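Local atomic coordinates of sugar fermentation stimulation protein homolog (Pyrococcus furiosus, PDB entry 4DA2), a protein that probably binds DNA, and joins an OB-fold domain to a nuclease-like PD-(D/E)xK domain that holds calcium in this structure. Residues Y119-E122 against E127-V130; K158-L163 against A204-R209. The protein carries 1 engineered substitution. One frame throughout, in Å; residues are numbered along the deposited sequence.

Interaction 1 (Y119-E122 against E127-V130). Engineered in segment 119-122: Ile121 (natural residue Leu).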
loop_
_atom_site.group_PDB
_atom_site.type_symbol
_atom_site.label_atom_id
_atom_site.label_comp_id
_atom_site.label_asym_id
_atom_site.label_seq_id
_atom_site.Cartn_x
_atom_site.Cartn_y
_atom_site.Cartn_z
ATOM N N TYR A 119 -9.587 -5.640 6.079
ATOM C CA TYR A 119 -10.489 -5.058 7.105
ATOM C C TYR A 119 -11.947 -5.421 6.949
ATOM O O TYR A 119 -12.465 -5.494 5.835
ATOM C CB TYR A 119 -10.393 -3.516 7.114
ATOM C CG TYR A 119 -8.967 -2.960 7.170
ATOM C CD1 TYR A 119 -8.231 -3.002 8.352
ATOM C CD2 TYR A 119 -8.378 -2.386 6.049
ATOM C CE1 TYR A 119 -6.931 -2.508 8.418
ATOM C CE2 TYR A 119 -7.071 -1.871 6.095
ATOM C CZ TYR A 119 -6.356 -1.926 7.286
ATOM O OH TYR A 119 -5.060 -1.448 7.347
ATOM N N LEU A 120 -12.609 -5.615 8.092
ATOM C CA LEU A 120 -14.052 -5.498 8.170
ATOM C C LEU A 120 -14.296 -4.205 8.911
ATOM O O LEU A 120 -13.782 -4.000 10.011
ATOM C CB LEU A 120 -14.693 -6.660 8.929
ATOM C CG LEU A 120 -16.212 -6.542 9.041
ATOM C CD1 LEU A 120 -16.855 -6.520 7.657
ATOM C CD2 LEU A 120 -16.803 -7.679 9.900
ATOM N N ILE A 121 -15.066 -3.343 8.260
ATOM C CA ILE A 121 -15.384 -2.006 8.759
ATOM C C ILE A 121 -16.885 -1.932 9.034
ATOM O O ILE A 121 -17.698 -2.425 8.252
ATOM C CB ILE A 121 -14.904 -0.948 7.755
ATOM C CG1 ILE A 121 -13.383 -0.852 7.854
ATOM C CG2 ILE A 121 -15.522 0.457 8.024
ATOM C CD1 ILE A 121 -12.734 -0.061 6.738
ATOM N N GLU A 122 -17.236 -1.341 10.167
ATOM C CA GLU A 122 -18.635 -1.220 10.556
ATOM C C GLU A 122 -19.095 0.209 10.440
ATOM O O GLU A 122 -18.444 1.130 10.964
ATOM C CB GLU A 122 -18.867 -1.767 11.969
ATOM C CG GLU A 122 -20.355 -1.742 12.385
ATOM C CD GLU A 122 -20.603 -2.285 13.796
ATOM O OE1 GLU A 122 -19.672 -2.832 14.421
ATOM O OE2 GLU A 122 -21.749 -2.174 14.263
ATOM N N GLU A 127 -22.018 -3.241 7.243
ATOM C CA GLU A 127 -20.590 -3.535 7.252
ATOM C C GLU A 127 -20.016 -3.515 5.848
ATOM O O GLU A 127 -20.757 -3.636 4.867
ATOM C CB GLU A 127 -20.334 -4.904 7.860
ATOM C CG GLU A 127 -20.656 -5.016 9.335
ATOM C CD GLU A 127 -20.564 -6.457 9.806
ATOM O OE1 GLU A 127 -20.539 -7.358 8.935
ATOM O OE2 GLU A 127 -20.502 -6.679 11.037
ATOM N N ILE A 128 -18.697 -3.323 5.758
ATOM C CA ILE A 128 -17.989 -3.360 4.480
ATOM C C ILE A 128 -16.621 -4.022 4.659
ATOM O O ILE A 128 -15.873 -3.731 5.611
ATOM C CB ILE A 128 -17.866 -1.932 3.820
ATOM C CG1 ILE A 128 -17.196 -2.011 2.436
ATOM C CG2 ILE A 128 -17.156 -0.943 4.766
ATOM C CD1 ILE A 128 -17.179 -0.677 1.630
ATOM N N PHE A 129 -16.313 -4.943 3.747
ATOM C CA PHE A 129 -14.969 -5.531 3.672
ATOM C C PHE A 129 -14.088 -4.652 2.794
ATOM O O PHE A 129 -14.488 -4.284 1.675
ATOM C CB PHE A 129 -15.051 -6.939 3.086
ATOM C CG PHE A 129 -15.650 -7.936 4.017
ATOM C CD1 PHE A 129 -14.866 -8.529 5.015
ATOM C CD2 PHE A 129 -17.018 -8.238 3.946
ATOM C CE1 PHE A 129 -15.436 -9.480 5.908
ATOM C CE2 PHE A 129 -17.598 -9.169 4.836
ATOM C CZ PHE A 129 -16.806 -9.778 5.822
ATOM N N VAL A 130 -12.905 -4.309 3.301
ATOM C CA VAL A 130 -11.978 -3.446 2.563
ATOM C C VAL A 130 -10.599 -4.098 2.458
ATOM O O VAL A 130 -10.019 -4.488 3.478
ATOM C CB VAL A 130 -11.867 -2.027 3.205
ATOM C CG1 VAL A 130 -10.880 -1.164 2.403
ATOM C CG2 VAL A 130 -13.233 -1.372 3.286
#
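The carbonyl O of Tyr119 takes the backbone N-H of Val130 at 2.8 Å, with 168° at the hydrogen. Phe129 CA also approaches this oxygen in a CA-H...O contact. The two segments are the part next to the turn of the antiparallel hairpin of strands 115-122 and 127-139 in the PD-(D/E)xK domain. Tyr119 with Val130 and Ile121 with Ile128 are hydrogen-bonded pairs, each closed by two N-H...O bonds. Leu120 with Phe129 and Glu122 with Glu127 are non-hydrogen-bonded pairs.

On one face of the hairpin, Leu120 CD1 sits 3.6 Å from the centroid of the Phe129 ring. It lies only 9° off the ring normal, a CH-pi contact over the ring centre. Leu120 CG is anti to the backbone N (chi1 179°), and from there CD1 reaches across to the ring. An alanine in place of Phe129 is likely to leave this methyl without its aromatic partner and open a gap beside Leu120. The CB of Glu127 also packs on Leu120 CD1, at 3.8 Å.

The other face carries Tyr119, Ile121, Ile128 and Val130. Tyr119 OH is hydrogen-bonded to Glu89. Ile121, an engineered residue, lies side by side with Ile128, its CB 3.7 Å from Ile128 CG2. Strands 104-108 and 169-176 flank the hairpin. Further along, Ile121 CD1 meets Val130 CG2 at 3.7 Å.

Interaction 2 (K158-L163 against A204-R209)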
loop_
_atom_site.group_PDB
_atom_site.type_symbol
_atom_site.label_atom_id
_atom_site.label_comp_id
_atom_site.label_asym_id
_atom_site.label_seq_id
_atom_site.Cartn_x
_atom_site.Cartn_y
_atom_site.Cartn_z
ATOM N N LYS A 158 -10.966 -12.025 -6.352
ATOM C CA LYS A 158 -12.021 -13.028 -6.512
ATOM C C LYS A 158 -12.972 -13.068 -5.325
ATOM O O LYS A 158 -14.186 -13.150 -5.509
ATOM C CB LYS A 158 -11.436 -14.409 -6.866
ATOM C CG LYS A 158 -10.892 -14.466 -8.303
ATOM C CD LYS A 158 -10.251 -15.828 -8.622
ATOM C CE LYS A 158 -9.901 -15.945 -10.098
ATOM N NZ LYS A 158 -9.318 -17.278 -10.417
ATOM N N GLU A 159 -12.439 -12.958 -4.104
ATOM C CA GLU A 159 -13.296 -12.970 -2.929
ATOM C C GLU A 159 -14.140 -11.688 -2.855
ATOM O O GLU A 159 -15.286 -11.715 -2.403
ATOM C CB GLU A 159 -12.491 -13.142 -1.643
ATOM C CG GLU A 159 -11.735 -14.468 -1.535
ATOM C CD GLU A 159 -12.646 -15.702 -1.538
ATOM O OE1 GLU A 159 -13.894 -15.577 -1.449
ATOM O OE2 GLU A 159 -12.093 -16.803 -1.623
ATOM N N LEU A 160 -13.552 -10.563 -3.295
ATOM C CA LEU A 160 -14.278 -9.290 -3.341
ATOM C C LEU A 160 -15.466 -9.375 -4.313
ATOM O O LEU A 160 -16.561 -8.886 -4.018
ATOM C CB LEU A 160 -13.328 -8.127 -3.724
ATOM C CG LEU A 160 -12.312 -7.730 -2.644
ATOM C CD1 LEU A 160 -11.215 -6.826 -3.263
ATOM C CD2 LEU A 160 -12.995 -6.999 -1.522
ATOM N N ILE A 161 -15.211 -9.939 -5.488
ATOM C CA ILE A 161 -16.228 -10.124 -6.515
ATOM C C ILE A 161 -17.378 -10.979 -5.951
ATOM O O ILE A 161 -18.558 -10.630 -6.100
ATOM C CB ILE A 161 -15.624 -10.766 -7.788
ATOM C CG1 ILE A 161 -14.721 -9.765 -8.522
ATOM C CG2 ILE A 161 -16.757 -11.289 -8.706
ATOM C CD1 ILE A 161 -13.870 -10.378 -9.622
ATOM N N LYS A 162 -17.036 -12.080 -5.284
ATOM C CA LYS A 162 -18.066 -12.970 -4.737
ATOM C C LYS A 162 -18.913 -12.267 -3.653
ATOM O O LYS A 162 -20.134 -12.392 -3.642
ATOM C CB LYS A 162 -17.431 -14.250 -4.203
ATOM C CG LYS A 162 -18.336 -15.099 -3.262
ATOM C CD LYS A 162 -19.444 -15.858 -3.968
ATOM C CE LYS A 162 -19.924 -17.023 -3.098
ATOM N NZ LYS A 162 -21.387 -17.215 -3.195
ATOM N N LEU A 163 -18.263 -11.523 -2.758
ATOM C CA LEU A 163 -18.986 -10.695 -1.780
ATOM C C LEU A 163 -20.020 -9.770 -2.484
ATOM O O LEU A 163 -21.209 -9.773 -2.133
ATOM C CB LEU A 163 -17.996 -9.854 -0.977
ATOM C CG LEU A 163 -17.196 -10.587 0.105
ATOM C CD1 LEU A 163 -16.140 -9.648 0.632
ATOM C CD2 LEU A 163 -18.129 -10.987 1.223
ATOM N N ALA A 204 -19.246 -6.027 -10.970
ATOM C CA ALA A 204 -19.921 -6.806 -9.954
ATOM C C ALA A 204 -20.419 -5.963 -8.786
ATOM O O ALA A 204 -21.278 -6.413 -8.035
ATOM C CB ALA A 204 -19.020 -7.959 -9.434
ATOM N N GLY A 205 -19.887 -4.745 -8.640
ATOM C CA GLY A 205 -20.272 -3.874 -7.526
ATOM C C GLY A 205 -19.168 -3.629 -6.505
ATOM O O GLY A 205 -19.414 -2.981 -5.477
ATOM N N VAL A 206 -17.963 -4.160 -6.749
ATOM C CA VAL A 206 -16.840 -3.867 -5.830
ATOM C C VAL A 206 -16.424 -2.410 -6.036
ATOM O O VAL A 206 -16.144 -1.985 -7.166
ATOM C CB VAL A 206 -15.600 -4.764 -6.059
ATOM C CG1 VAL A 206 -14.443 -4.369 -5.075
ATOM C CG2 VAL A 206 -15.961 -6.252 -5.962
ATOM N N GLU A 207 -16.393 -1.641 -4.948
ATOM C CA GLU A 207 -15.996 -0.220 -5.067
ATOM C C GLU A 207 -14.476 -0.148 -5.174
ATOM O O GLU A 207 -13.747 -0.863 -4.453
ATOM C CB GLU A 207 -16.501 0.591 -3.884
ATOM C CG GLU A 207 -18.037 0.579 -3.774
ATOM C CD GLU A 207 -18.750 1.419 -4.842
ATOM O OE1 GLU A 207 -18.225 2.487 -5.206
ATOM O OE2 GLU A 207 -19.846 1.020 -5.312
ATOM N N ILE A 208 -13.997 0.661 -6.112
ATOM C CA ILE A 208 -12.542 0.816 -6.287
ATOM C C ILE A 208 -12.123 2.274 -5.990
ATOM O O ILE A 208 -12.688 3.211 -6.556
ATOM C CB ILE A 208 -12.064 0.405 -7.691
ATOM C CG1 ILE A 208 -12.361 -1.088 -7.945
ATOM C CG2 ILE A 208 -10.569 0.747 -7.847
ATOM C CD1 ILE A 208 -12.063 -1.545 -9.385
ATOM N N ARG A 209 -11.141 2.449 -5.098
ATOM C CA ARG A 209 -10.625 3.800 -4.769
ATOM C C ARG A 209 -9.105 3.731 -4.875
ATOM O O ARG A 209 -8.499 2.640 -4.787
ATOM C CB ARG A 209 -10.984 4.205 -3.326
ATOM C CG ARG A 209 -12.500 4.160 -2.978
ATOM C CD ARG A 209 -13.344 5.235 -3.671
ATOM N NE ARG A 209 -14.758 5.085 -3.288
ATOM C CZ ARG A 209 -15.675 4.473 -4.036
ATOM N NH1 ARG A 209 -15.352 4.000 -5.236
ATOM N NH2 ARG A 209 -16.925 4.374 -3.596
#
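Val206 turns its side chain toward helix 151-165 and brings CG2 to 3.3 Å from the carbonyl O of Leu160. In the PD-(D/E)xK domain, helix 151-165 packs here against the end of helix 192-204 and the link into strand 207-215. A Schellman motif makes that turn: Gly205 has positive phi (112°) and leaves the helix, with two bonds back into its last turn.

The tight part is small: the Val206 methyls lie against Leu160, CG2 close to both its carbonyl O and its CB. Val206 CG1 is anti to its own N (chi1 179°), which places both methyls against the helix. CG2 lies 3.9 Å from Leu160 CB, and CG1 is a little farther from the same carbon. Beyond them, Leu160 packs on Ala170 and Ile172 of strand 169-176, where the helix lies on the sheet. Ala204 makes the looser touch, its CB 4.1 Å from Ile161 CG2.

The solvent side is different. Lys162 starts away from 204-209, and its NZ forms a salt bridge with Asp166. Past the contact, Arg209 and Glu207 make a salt bridge along the edge of the guanidinium group. Arg209 NH2 reaches Glu207 OE1 at 2.8 Å, on the anti side of the carboxylate but 31° out of its plane.

How the interactions relate
Interactions 1 and 2 lie in series along the chain, with centres 12 Å apart, and both reach the same mixed sheet of the PD-(D/E)xK domain. They touch directly: Phe129 CD2 of interaction 1 packs on Leu163 CD1 of interaction 2 at 3.7 Å. Strand 169-176 runs parallel to both strand 127-139 and strand 207-215, so it links the hairpin to the strand of interaction 2. The calcium sites lie nearby. The side chain of Tyr119 is about 7 Å from a bound calcium ion, and that of Leu160 about 9 Å. Asp118, just before Tyr119, and Glu131, just after Val130, are calcium ligands beyond the same end of the hairpin segments, the end away from its turn.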